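Delta toxin (Clostridium perfringens, PDB 2YGT) probably kills host cells by assembling into a beta-barrel pore in their membranes, as a haemolytic member of the leukocidin/hemolysin toxin family. Local coordinates at residues F52-F57 and E284-R289; V231-P236 and F279-E284; S59-I64 and N237-S242. One frame throughout, in Å; residues are numbered along the deposited sequence.

Contact 1. Residues F52-F57 and E284-R289; sequences FVDDKF and EKHTIR. With ZN (zinc ion), chain B.
A zinc ion joins Asp54 to His286. Asp54 OD1 binds it at 2.2 Å and His286 NE2 at 2.3 Å. The other carboxylate oxygen, Asp54 OD2, stays farther from the zinc, at 2.8 Å, so the grip is lopsided. Asp54 OD2 also lies 3.3 Å from His286 NE2, at the edge of the imidazole. That closeness is no hydrogen bond, since His286 NE2 is turned to the metal. The two side chains come from opposite directions and meet at the metal, with carboxylate and imidazole planes 61° apart. The backbone carbonyl Glu284 O sits above one face of the imidazole, and Tyr32 of strand 27-39 stacks on the ring.

Phe52 makes the apolar half of the contact. Its CG lies beside the backbone N (chi1 -65°), which lays one ring face against the backbone of His286. His286 CA stands over that face, 3.6 Å from the ring centroid, in a CH-pi contact. Phe52 CB also packs against His286 CD2 at 3.6 Å. The far end of the phenyl reaches the next residue, with Phe52 CZ 3.4 Å from Thr287 O.

His286 has the left-handed backbone expected of the first residue of a G1 beta bulge. It and Thr287 both face Asp282, which completes that bulge at the start of strand 287-291. The whole is a zinc site between the end of strand 45-54 and the bulged turn that leads into strand 287-291.

Contact 2. Residues V231-P236 and F279-E284; sequences VVLTAP and FELDWE
Two antiparallel sheets face each other here, and the contact lies between them. Strand 224-235 belongs to one sheet and strand 263-282 to the other. The CA atoms of Leu233 and Leu281 are 10.4 Å apart, too far for backbone pairing, so side chains do most of the touching.

Trp283 covers the most surface. It follows the end of its strand, and its CG stands anti to the carbonyl carbon (chi1 -62°), turning the indole to strand 224-235. Ala235 CB stands over one face of the six-membered ring, 3.7 Å from its centroid and only 9° off the normal. This is a CH-pi contact. The rim atom Trp283 CH2 points at strand 224-235: Leu233 O lies in the ring plane at its edge, 3.8 Å from CH2, and Leu233 CB is 4.0 Å from the same atom. The indole N-H is engaged too, as Trp283 NE1 is hydrogen-bonded to Ser242 OG.

Farther along, Leu233 CD2 meets Leu281 CD2 at 4.3 Å, methyl to methyl. Next to the tryptophan, Asp282 OD1 accepts from Glu284 N at 3.0 Å. This Asx turn bends the chain as it leaves the strand. Thr63 of strand 61-72 also touches the indole. Buried side chains packed between two facing antiparallel sheets fit the beta sandwich of the leukocidin/hemolysin family.

Contact 3. Residues S59-I64 and N237-S242; sequences SEMTTI and NGTKKS
Asn237 lies in the turn between strands 224-235 and 241-259 and meets the residues that lead into strand 61-72. Its backbone N donates to a water at 2.8 Å, and this water donates to Ser59 O at 2.7 Å. The water thus bridges the two backbones. The side-chain amide lies against the chain at Ser59 and Glu60. Asn237 OD1 sits 3.4 Å from Glu60 CA. Asn237 ND2 is 3.5 Å from Ser59 O and makes no hydrogen bond with it.

The carbonyl of Asn237 turns to Met61. Met61 SD lies 3.3 Å from Asn237 O, a van der Waals approach of sulfur to oxygen. The Met61 side chain runs extended to the sulfur and then bends (chi3 -61°), which swings its methyl along the turn. Gly238 brings only its backbone, lying at the fringe of that methyl.

Thr239 receives the end of the methionine. Met61 CE packs on Thr239 CB at 3.7 Å and lies 3.5 Å from Thr239 O. The hydroxyl Thr239 OG1 is hydrogen-bonded to Pro236 O, inside its own turn. Beyond it, Lys240 pairs by backbone with Trp283, and strand 241-259 begins.

The Met61 side chain also touches Trp283 and is about 5 Å from the zinc held by Asp54 and His286. No direct hydrogen bond crosses the contact: one water bridges the backbones, and the rest is van der Waals packing of Met61 and the Asn237 amide.

The three contacts cluster at one end of the elongated chain, where its two large sheets face each other. Contact 2 is buried and mainly apolar, with no hydrogen bond between its segments. Contact 1 is partly buried and adds a metal to its packing. Contact 3 lies at the surface and relies on water and van der Waals packing. Contacts 1 and 2 link the sheet of strands 45-54, 61-72 and 224-235 to that of strands 263-282 and 287-291. Contact 3 ties the start of strand 61-72 to the turn before strand 241-259. Backbone bonds in or next to each sheet connect them: Val53 N meets Thr62 O at 2.9 Å, and Trp283 N meets Lys240 O at 2.8 Å.

Contact 1. Residues F52-F57 and E284-R289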
loop_
_atom_site.group_PDB
_atom_site.type_symbol
_atom_site.label_atom_id
_atom_site.label_comp_id
_atom_site.label_asym_id
_atom_site.label_seq_id
_atom_site.Cartn_x
_atom_site.Cartn_y
_atom_site.Cartn_z
ATOM N N PHE A 52 12.861 -2.171 -15.332
ATOM C CA PHE A 52 12.688 -2.654 -16.696
ATOM C C PHE A 52 13.644 -3.810 -16.958
ATOM O O PHE A 52 14.863 -3.651 -16.885
ATOM C CB PHE A 52 12.954 -1.533 -17.708
ATOM C CG PHE A 52 11.974 -0.393 -17.634
ATOM C CD1 PHE A 52 12.181 0.657 -16.755
ATOM C CD2 PHE A 52 10.857 -0.364 -18.454
ATOM C CE1 PHE A 52 11.286 1.710 -16.684
ATOM C CE2 PHE A 52 9.959 0.687 -18.390
ATOM C CZ PHE A 52 10.173 1.725 -17.501
ATOM N N VAL A 53 13.095 -4.979 -17.262
ATOM C CA VAL A 53 13.930 -6.127 -17.572
ATOM C C VAL A 53 14.080 -6.291 -19.076
ATOM O O VAL A 53 13.090 -6.315 -19.805
ATOM C CB VAL A 53 13.361 -7.426 -16.981
ATOM C CG1 VAL A 53 14.250 -8.601 -17.353
ATOM C CG2 VAL A 53 13.220 -7.310 -15.469
ATOM N N ASP A 54 15.326 -6.385 -19.534
ATOM C CA ASP A 54 15.616 -6.711 -20.927
ATOM C C ASP A 54 16.102 -8.149 -21.038
ATOM O O ASP A 54 17.228 -8.474 -20.660
ATOM C CB ASP A 54 16.628 -5.733 -21.528
ATOM C CG ASP A 54 15.984 -4.436 -21.962
ATOM O OD1 ASP A 54 14.779 -4.272 -21.685
ATOM O OD2 ASP A 54 16.669 -3.590 -22.575
ATOM N N ASP A 55 15.230 -9.004 -21.556
ATOM C CA ASP A 55 15.476 -10.435 -21.606
ATOM C C ASP A 55 15.162 -10.945 -23.006
ATOM O O ASP A 55 14.006 -11.203 -23.338
ATOM C CB ASP A 55 14.604 -11.140 -20.562
ATOM C CG ASP A 55 14.771 -12.643 -20.575
ATOM O OD1 ASP A 55 15.544 -13.150 -21.412
ATOM O OD2 ASP A 55 14.129 -13.320 -19.745
ATOM N N LYS A 56 16.201 -11.080 -23.826
ATOM C CA LYS A 56 16.041 -11.484 -25.223
ATOM C C LYS A 56 15.477 -12.892 -25.364
ATOM O O LYS A 56 15.006 -13.273 -26.436
ATOM C CB LYS A 56 17.378 -11.392 -25.963
ATOM C CG LYS A 56 17.876 -9.972 -26.173
ATOM C CD LYS A 56 19.332 -9.967 -26.605
ATOM C CE LYS A 56 19.833 -8.555 -26.838
ATOM N NZ LYS A 56 21.298 -8.529 -27.093
ATOM N N PHE A 57 15.529 -13.659 -24.280
ATOM C CA PHE A 57 15.070 -15.044 -24.297
ATOM C C PHE A 57 13.604 -15.155 -23.887
ATOM O O PHE A 57 13.017 -16.236 -23.911
ATOM C CB PHE A 57 15.960 -15.906 -23.400
ATOM C CG PHE A 57 17.429 -15.695 -23.633
ATOM C CD1 PHE A 57 18.081 -16.349 -24.666
ATOM C CD2 PHE A 57 18.154 -14.827 -22.834
ATOM C CE1 PHE A 57 19.432 -16.152 -24.890
ATOM C CE2 PHE A 57 19.505 -14.625 -23.051
ATOM C CZ PHE A 57 20.145 -15.287 -24.080
ATOM N N GLU A 284 11.405 2.060 -23.969
ATOM C CA GLU A 284 12.632 2.159 -24.753
ATOM C C GLU A 284 13.733 2.815 -23.935
ATOM O O GLU A 284 14.859 2.320 -23.879
ATOM C CB GLU A 284 12.406 2.944 -26.046
ATOM C CG GLU A 284 11.864 2.118 -27.205
ATOM C CD GLU A 284 11.760 2.921 -28.497
ATOM O OE1 GLU A 284 11.909 4.162 -28.445
ATOM O OE2 GLU A 284 11.529 2.310 -29.563
ATOM N N LYS A 285 13.397 3.929 -23.293
ATOM C CA LYS A 285 14.366 4.673 -22.500
ATOM C C LYS A 285 14.461 4.150 -21.070
ATOM O O LYS A 285 15.293 4.614 -20.293
ATOM C CB LYS A 285 14.010 6.161 -22.483
ATOM C CG LYS A 285 13.944 6.810 -23.857
ATOM C CD LYS A 285 13.531 8.272 -23.750
ATOM C CE LYS A 285 13.302 8.887 -25.124
ATOM N NZ LYS A 285 12.174 8.231 -25.842
ATOM N N HIS A 286 13.611 3.184 -20.731
ATOM C CA HIS A 286 13.563 2.634 -19.376
ATOM C C HIS A 286 13.318 3.712 -18.322
ATOM O O HIS A 286 14.066 3.821 -17.351
ATOM C CB HIS A 286 14.858 1.888 -19.039
ATOM C CG HIS A 286 15.277 0.898 -20.079
ATOM N ND1 HIS A 286 16.489 0.977 -20.732
ATOM C CD2 HIS A 286 14.651 -0.191 -20.581
ATOM C CE1 HIS A 286 16.592 -0.023 -21.588
ATOM N NE2 HIS A 286 15.489 -0.747 -21.516
ATOM N N THR A 287 12.276 4.510 -18.515
ATOM C CA THR A 287 11.975 5.577 -17.571
ATOM C C THR A 287 10.524 5.534 -17.126
ATOM O O THR A 287 9.648 5.060 -17.850
ATOM C CB THR A 287 12.264 6.979 -18.163
ATOM O OG1 THR A 287 11.364 7.239 -19.250
ATOM C CG2 THR A 287 13.708 7.083 -18.651
ATOM N N ILE A 288 10.284 6.028 -15.919
ATOM C CA ILE A 288 8.931 6.216 -15.425
ATOM C C ILE A 288 8.795 7.669 -14.982
ATOM O O ILE A 288 9.571 8.153 -14.158
ATOM C CB ILE A 288 8.582 5.223 -14.281
ATOM C CG1 ILE A 288 7.079 5.237 -14.005
ATOM C CG2 ILE A 288 9.379 5.534 -13.020
ATOM C CD1 ILE A 288 6.590 4.069 -13.171
ATOM N N ARG A 289 7.831 8.373 -15.566
ATOM C CA ARG A 289 7.661 9.801 -15.318
ATOM C C ARG A 289 6.204 10.158 -15.051
ATOM O O ARG A 289 5.305 9.683 -15.744
ATOM C CB ARG A 289 8.151 10.616 -16.524
ATOM C CG ARG A 289 9.634 10.514 -16.830
ATOM C CD ARG A 289 9.972 11.353 -18.055
ATOM N NE ARG A 289 11.393 11.331 -18.392
ATOM C CZ ARG A 289 12.309 12.103 -17.814
ATOM N NH1 ARG A 289 11.957 12.956 -16.858
ATOM N NH2 ARG A 289 13.581 12.019 -18.188
HETATM ZN ZN ZN B . 14.221 -2.316 -22.596
#

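Contact 2. Residues V231-P236 and F279-E284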
loop_
_atom_site.group_PDB
_atom_site.type_symbol
_atom_site.label_atom_id
_atom_site.label_comp_id
_atom_site.label_asym_id
_atom_site.label_seq_id
_atom_site.Cartn_x
_atom_site.Cartn_y
_atom_site.Cartn_z
ATOM N N VAL A 231 3.540 -4.614 -8.569
ATOM C CA VAL A 231 2.920 -5.193 -9.756
ATOM C C VAL A 231 3.965 -5.591 -10.791
ATOM O O VAL A 231 5.105 -5.130 -10.756
ATOM C CB VAL A 231 1.935 -4.216 -10.435
ATOM C CG1 VAL A 231 0.873 -3.730 -9.452
ATOM C CG2 VAL A 231 2.694 -3.053 -11.057
ATOM N N VAL A 232 3.560 -6.453 -11.714
ATOM C CA VAL A 232 4.402 -6.821 -12.837
ATOM C C VAL A 232 3.636 -6.543 -14.119
ATOM O O VAL A 232 2.514 -7.019 -14.292
ATOM C CB VAL A 232 4.793 -8.315 -12.806
ATOM C CG1 VAL A 232 5.739 -8.634 -13.954
ATOM C CG2 VAL A 232 5.427 -8.683 -11.475
ATOM N N LEU A 233 4.231 -5.755 -15.008
ATOM C CA LEU A 233 3.619 -5.480 -16.303
ATOM C C LEU A 233 4.371 -6.164 -17.437
ATOM O O LEU A 233 5.599 -6.263 -17.415
ATOM C CB LEU A 233 3.559 -3.973 -16.575
ATOM C CG LEU A 233 2.469 -3.140 -15.895
ATOM C CD1 LEU A 233 2.736 -3.020 -14.412
ATOM C CD2 LEU A 233 2.404 -1.764 -16.530
ATOM N N THR A 234 3.624 -6.642 -18.425
ATOM C CA THR A 234 4.224 -7.132 -19.657
ATOM C C THR A 234 3.773 -6.271 -20.828
ATOM O O THR A 234 2.753 -5.583 -20.756
ATOM C CB THR A 234 3.860 -8.605 -19.943
ATOM O OG1 THR A 234 2.437 -8.740 -20.058
ATOM C CG2 THR A 234 4.378 -9.516 -18.832
ATOM N N ALA A 235 4.539 -6.313 -21.910
ATOM C CA ALA A 235 4.207 -5.547 -23.100
ATOM C C ALA A 235 4.842 -6.197 -24.322
ATOM O O ALA A 235 5.954 -6.719 -24.237
ATOM C CB ALA A 235 4.681 -4.104 -22.947
ATOM N N PRO A 236 4.126 -6.186 -25.458
ATOM C CA PRO A 236 4.664 -6.714 -26.717
ATOM C C PRO A 236 6.035 -6.114 -27.003
ATOM O O PRO A 236 6.277 -4.956 -26.664
ATOM C CB PRO A 236 3.642 -6.246 -27.755
ATOM C CG PRO A 236 2.365 -6.146 -26.990
ATOM C CD PRO A 236 2.753 -5.679 -25.613
ATOM N N PHE A 279 1.331 8.207 -14.318
ATOM C CA PHE A 279 2.724 7.956 -14.672
ATOM C C PHE A 279 2.824 7.355 -16.067
ATOM O O PHE A 279 2.018 6.505 -16.438
ATOM C CB PHE A 279 3.376 7.005 -13.664
ATOM C CG PHE A 279 3.683 7.639 -12.340
ATOM C CD1 PHE A 279 4.778 8.476 -12.196
ATOM C CD2 PHE A 279 2.887 7.390 -11.236
ATOM C CE1 PHE A 279 5.066 9.057 -10.978
ATOM C CE2 PHE A 279 3.172 7.969 -10.016
ATOM C CZ PHE A 279 4.261 8.803 -9.887
ATOM N N GLU A 280 3.808 7.802 -16.839
ATOM C CA GLU A 280 4.070 7.209 -18.142
ATOM C C GLU A 280 5.314 6.339 -18.086
ATOM O O GLU A 280 6.334 6.733 -17.518
ATOM C CB GLU A 280 4.232 8.273 -19.231
ATOM C CG GLU A 280 4.402 7.669 -20.625
ATOM C CD GLU A 280 4.499 8.709 -21.730
ATOM O OE1 GLU A 280 5.588 9.293 -21.914
ATOM O OE2 GLU A 280 3.482 8.942 -22.417
ATOM N N LEU A 281 5.214 5.149 -18.671
ATOM C CA LEU A 281 6.356 4.259 -18.812
ATOM C C LEU A 281 6.926 4.340 -20.223
ATOM O O LEU A 281 6.222 4.109 -21.207
ATOM C CB LEU A 281 5.967 2.812 -18.496
ATOM C CG LEU A 281 5.901 2.385 -17.029
ATOM C CD1 LEU A 281 4.708 3.013 -16.330
ATOM C CD2 LEU A 281 5.832 0.872 -16.932
ATOM N N ASP A 282 8.202 4.684 -20.315
ATOM C CA ASP A 282 8.905 4.622 -21.583
ATOM C C ASP A 282 9.738 3.343 -21.597
ATOM O O ASP A 282 10.776 3.259 -20.942
ATOM C CB ASP A 282 9.782 5.862 -21.776
ATOM C CG ASP A 282 10.262 6.018 -23.204
ATOM O OD1 ASP A 282 10.634 4.999 -23.823
ATOM O OD2 ASP A 282 10.268 7.161 -23.709
ATOM N N TRP A 283 9.261 2.343 -22.330
ATOM C CA TRP A 283 9.901 1.033 -22.350
ATOM C C TRP A 283 11.188 1.019 -23.171
ATOM O O TRP A 283 11.971 0.074 -23.088
ATOM C CB TRP A 283 8.935 -0.028 -22.880
ATOM C CG TRP A 283 7.707 -0.209 -22.038
ATOM C CD1 TRP A 283 6.687 0.684 -21.872
ATOM C CD2 TRP A 283 7.358 -1.360 -21.262
ATOM N NE1 TRP A 283 5.728 0.161 -21.037
ATOM C CE2 TRP A 283 6.119 -1.096 -20.647
ATOM C CE3 TRP A 283 7.979 -2.592 -21.023
ATOM C CZ2 TRP A 283 5.488 -2.011 -19.810
ATOM C CZ3 TRP A 283 7.349 -3.504 -20.191
ATOM C CH2 TRP A 283 6.119 -3.209 -19.596
ATOM N N GLU A 284 11.405 2.060 -23.969
ATOM C CA GLU A 284 12.632 2.159 -24.753
ATOM C C GLU A 284 13.733 2.815 -23.935
ATOM O O GLU A 284 14.859 2.320 -23.879
ATOM C CB GLU A 284 12.406 2.944 -26.046
ATOM C CG GLU A 284 11.864 2.118 -27.205
ATOM C CD GLU A 284 11.760 2.921 -28.497
ATOM O OE1 GLU A 284 11.909 4.162 -28.445
ATOM O OE2 GLU A 284 11.529 2.310 -29.563
#

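Contact 3. Residues S59-I64 and N237-S242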
loop_
_atom_site.group_PDB
_atom_site.type_symbol
_atom_site.label_atom_id
_atom_site.label_comp_id
_atom_site.label_asym_id
_atom_site.label_seq_id
_atom_site.Cartn_x
_atom_site.Cartn_y
_atom_site.Cartn_z
ATOM N N SER A 59 9.626 -14.005 -24.601
ATOM C CA SER A 59 8.809 -13.658 -25.761
ATOM C C SER A 59 8.230 -12.246 -25.671
ATOM O O SER A 59 7.660 -11.739 -26.636
ATOM C CB SER A 59 7.680 -14.677 -25.948
ATOM O OG SER A 59 6.730 -14.584 -24.897
ATOM N N GLU A 60 8.369 -11.614 -24.511
ATOM C CA GLU A 60 7.864 -10.257 -24.335
ATOM C C GLU A 60 8.681 -9.447 -23.331
ATOM O O GLU A 60 9.656 -9.943 -22.767
ATOM C CB GLU A 60 6.384 -10.279 -23.940
ATOM C CG GLU A 60 6.053 -11.202 -22.782
ATOM C CD GLU A 60 4.560 -11.310 -22.541
ATOM O OE1 GLU A 60 3.788 -10.674 -23.291
ATOM O OE2 GLU A 60 4.157 -12.031 -21.604
ATOM N N MET A 61 8.281 -8.194 -23.129
ATOM C CA MET A 61 8.971 -7.290 -22.211
ATOM C C MET A 61 8.304 -7.250 -20.839
ATOM O O MET A 61 7.079 -7.202 -20.734
ATOM C CB MET A 61 9.039 -5.879 -22.801
ATOM C CG MET A 61 9.832 -5.784 -24.094
ATOM S SD MET A 61 10.076 -4.079 -24.629
ATOM C CE MET A 61 8.380 -3.552 -24.859
ATOM N N THR A 62 9.121 -7.258 -19.790
ATOM C CA THR A 62 8.618 -7.301 -18.423
ATOM C C THR A 62 9.170 -6.153 -17.587
ATOM O O THR A 62 10.381 -5.934 -17.539
ATOM C CB THR A 62 8.978 -8.635 -17.728
ATOM O OG1 THR A 62 8.313 -9.719 -18.385
ATOM C CG2 THR A 62 8.567 -8.608 -16.263
ATOM N N THR A 63 8.275 -5.423 -16.929
ATOM C CA THR A 63 8.676 -4.363 -16.012
ATOM C C THR A 63 8.052 -4.563 -14.635
ATOM O O THR A 63 6.832 -4.662 -14.502
ATOM C CB THR A 63 8.297 -2.973 -16.544
ATOM O OG1 THR A 63 8.925 -2.757 -17.814
ATOM C CG2 THR A 63 8.757 -1.897 -15.574
ATOM N N ILE A 64 8.899 -4.626 -13.615
ATOM C CA ILE A 64 8.436 -4.783 -12.246
ATOM C C ILE A 64 8.322 -3.414 -11.590
ATOM O O ILE A 64 9.259 -2.619 -11.640
ATOM C CB ILE A 64 9.396 -5.661 -11.428
ATOM C CG1 ILE A 64 9.588 -7.014 -12.113
ATOM C CG2 ILE A 64 8.869 -5.851 -10.016
ATOM C CD1 ILE A 64 10.682 -7.866 -11.496
ATOM N N ASN A 237 6.915 -6.899 -27.617
ATOM C CA ASN A 237 8.315 -6.514 -27.794
ATOM C C ASN A 237 8.572 -5.088 -28.282
ATOM O O ASN A 237 9.533 -4.448 -27.856
ATOM C CB ASN A 237 9.040 -7.518 -28.697
ATOM C CG ASN A 237 9.563 -8.716 -27.930
ATOM O OD1 ASN A 237 9.739 -8.659 -26.713
ATOM N ND2 ASN A 237 9.819 -9.808 -28.640
ATOM N N GLY A 238 7.720 -4.590 -29.169
ATOM C CA GLY A 238 7.953 -3.289 -29.772
ATOM C C GLY A 238 7.426 -2.079 -29.017
ATOM O O GLY A 238 7.681 -0.941 -29.416
ATOM N N THR A 239 6.700 -2.317 -27.926
ATOM C CA THR A 239 6.032 -1.248 -27.181
ATOM C C THR A 239 6.965 -0.105 -26.778
ATOM O O THR A 239 8.032 -0.330 -26.209
ATOM C CB THR A 239 5.333 -1.797 -25.918
ATOM O OG1 THR A 239 4.526 -2.929 -26.270
ATOM C CG2 THR A 239 4.449 -0.730 -25.283
ATOM N N LYS A 240 6.545 1.123 -27.069
ATOM C CA LYS A 240 7.333 2.305 -26.741
ATOM C C LYS A 240 6.913 2.923 -25.408
ATOM O O LYS A 240 7.745 3.161 -24.536
ATOM C CB LYS A 240 7.234 3.345 -27.859
ATOM C CG LYS A 240 7.976 2.967 -29.132
ATOM N N LYS A 241 5.621 3.186 -25.254
ATOM C CA LYS A 241 5.127 3.830 -24.043
ATOM C C LYS A 241 3.787 3.266 -23.591
ATOM O O LYS A 241 2.978 2.824 -24.409
ATOM C CB LYS A 241 5.023 5.345 -24.250
ATOM C CG LYS A 241 6.348 5.998 -24.612
ATOM C CD LYS A 241 6.234 7.503 -24.752
ATOM C CE LYS A 241 7.548 8.097 -25.237
ATOM N NZ LYS A 241 7.538 9.585 -25.194
ATOM N N SER A 242 3.568 3.279 -22.279
ATOM C CA SER A 242 2.285 2.901 -21.697
ATOM C C SER A 242 2.001 3.775 -20.476
ATOM O O SER A 242 2.880 4.499 -20.006
ATOM C CB SER A 242 2.276 1.416 -21.316
ATOM O OG SER A 242 3.139 1.159 -20.220
HETATM O O HOH W 1 6.317 -9.612 -27.745
#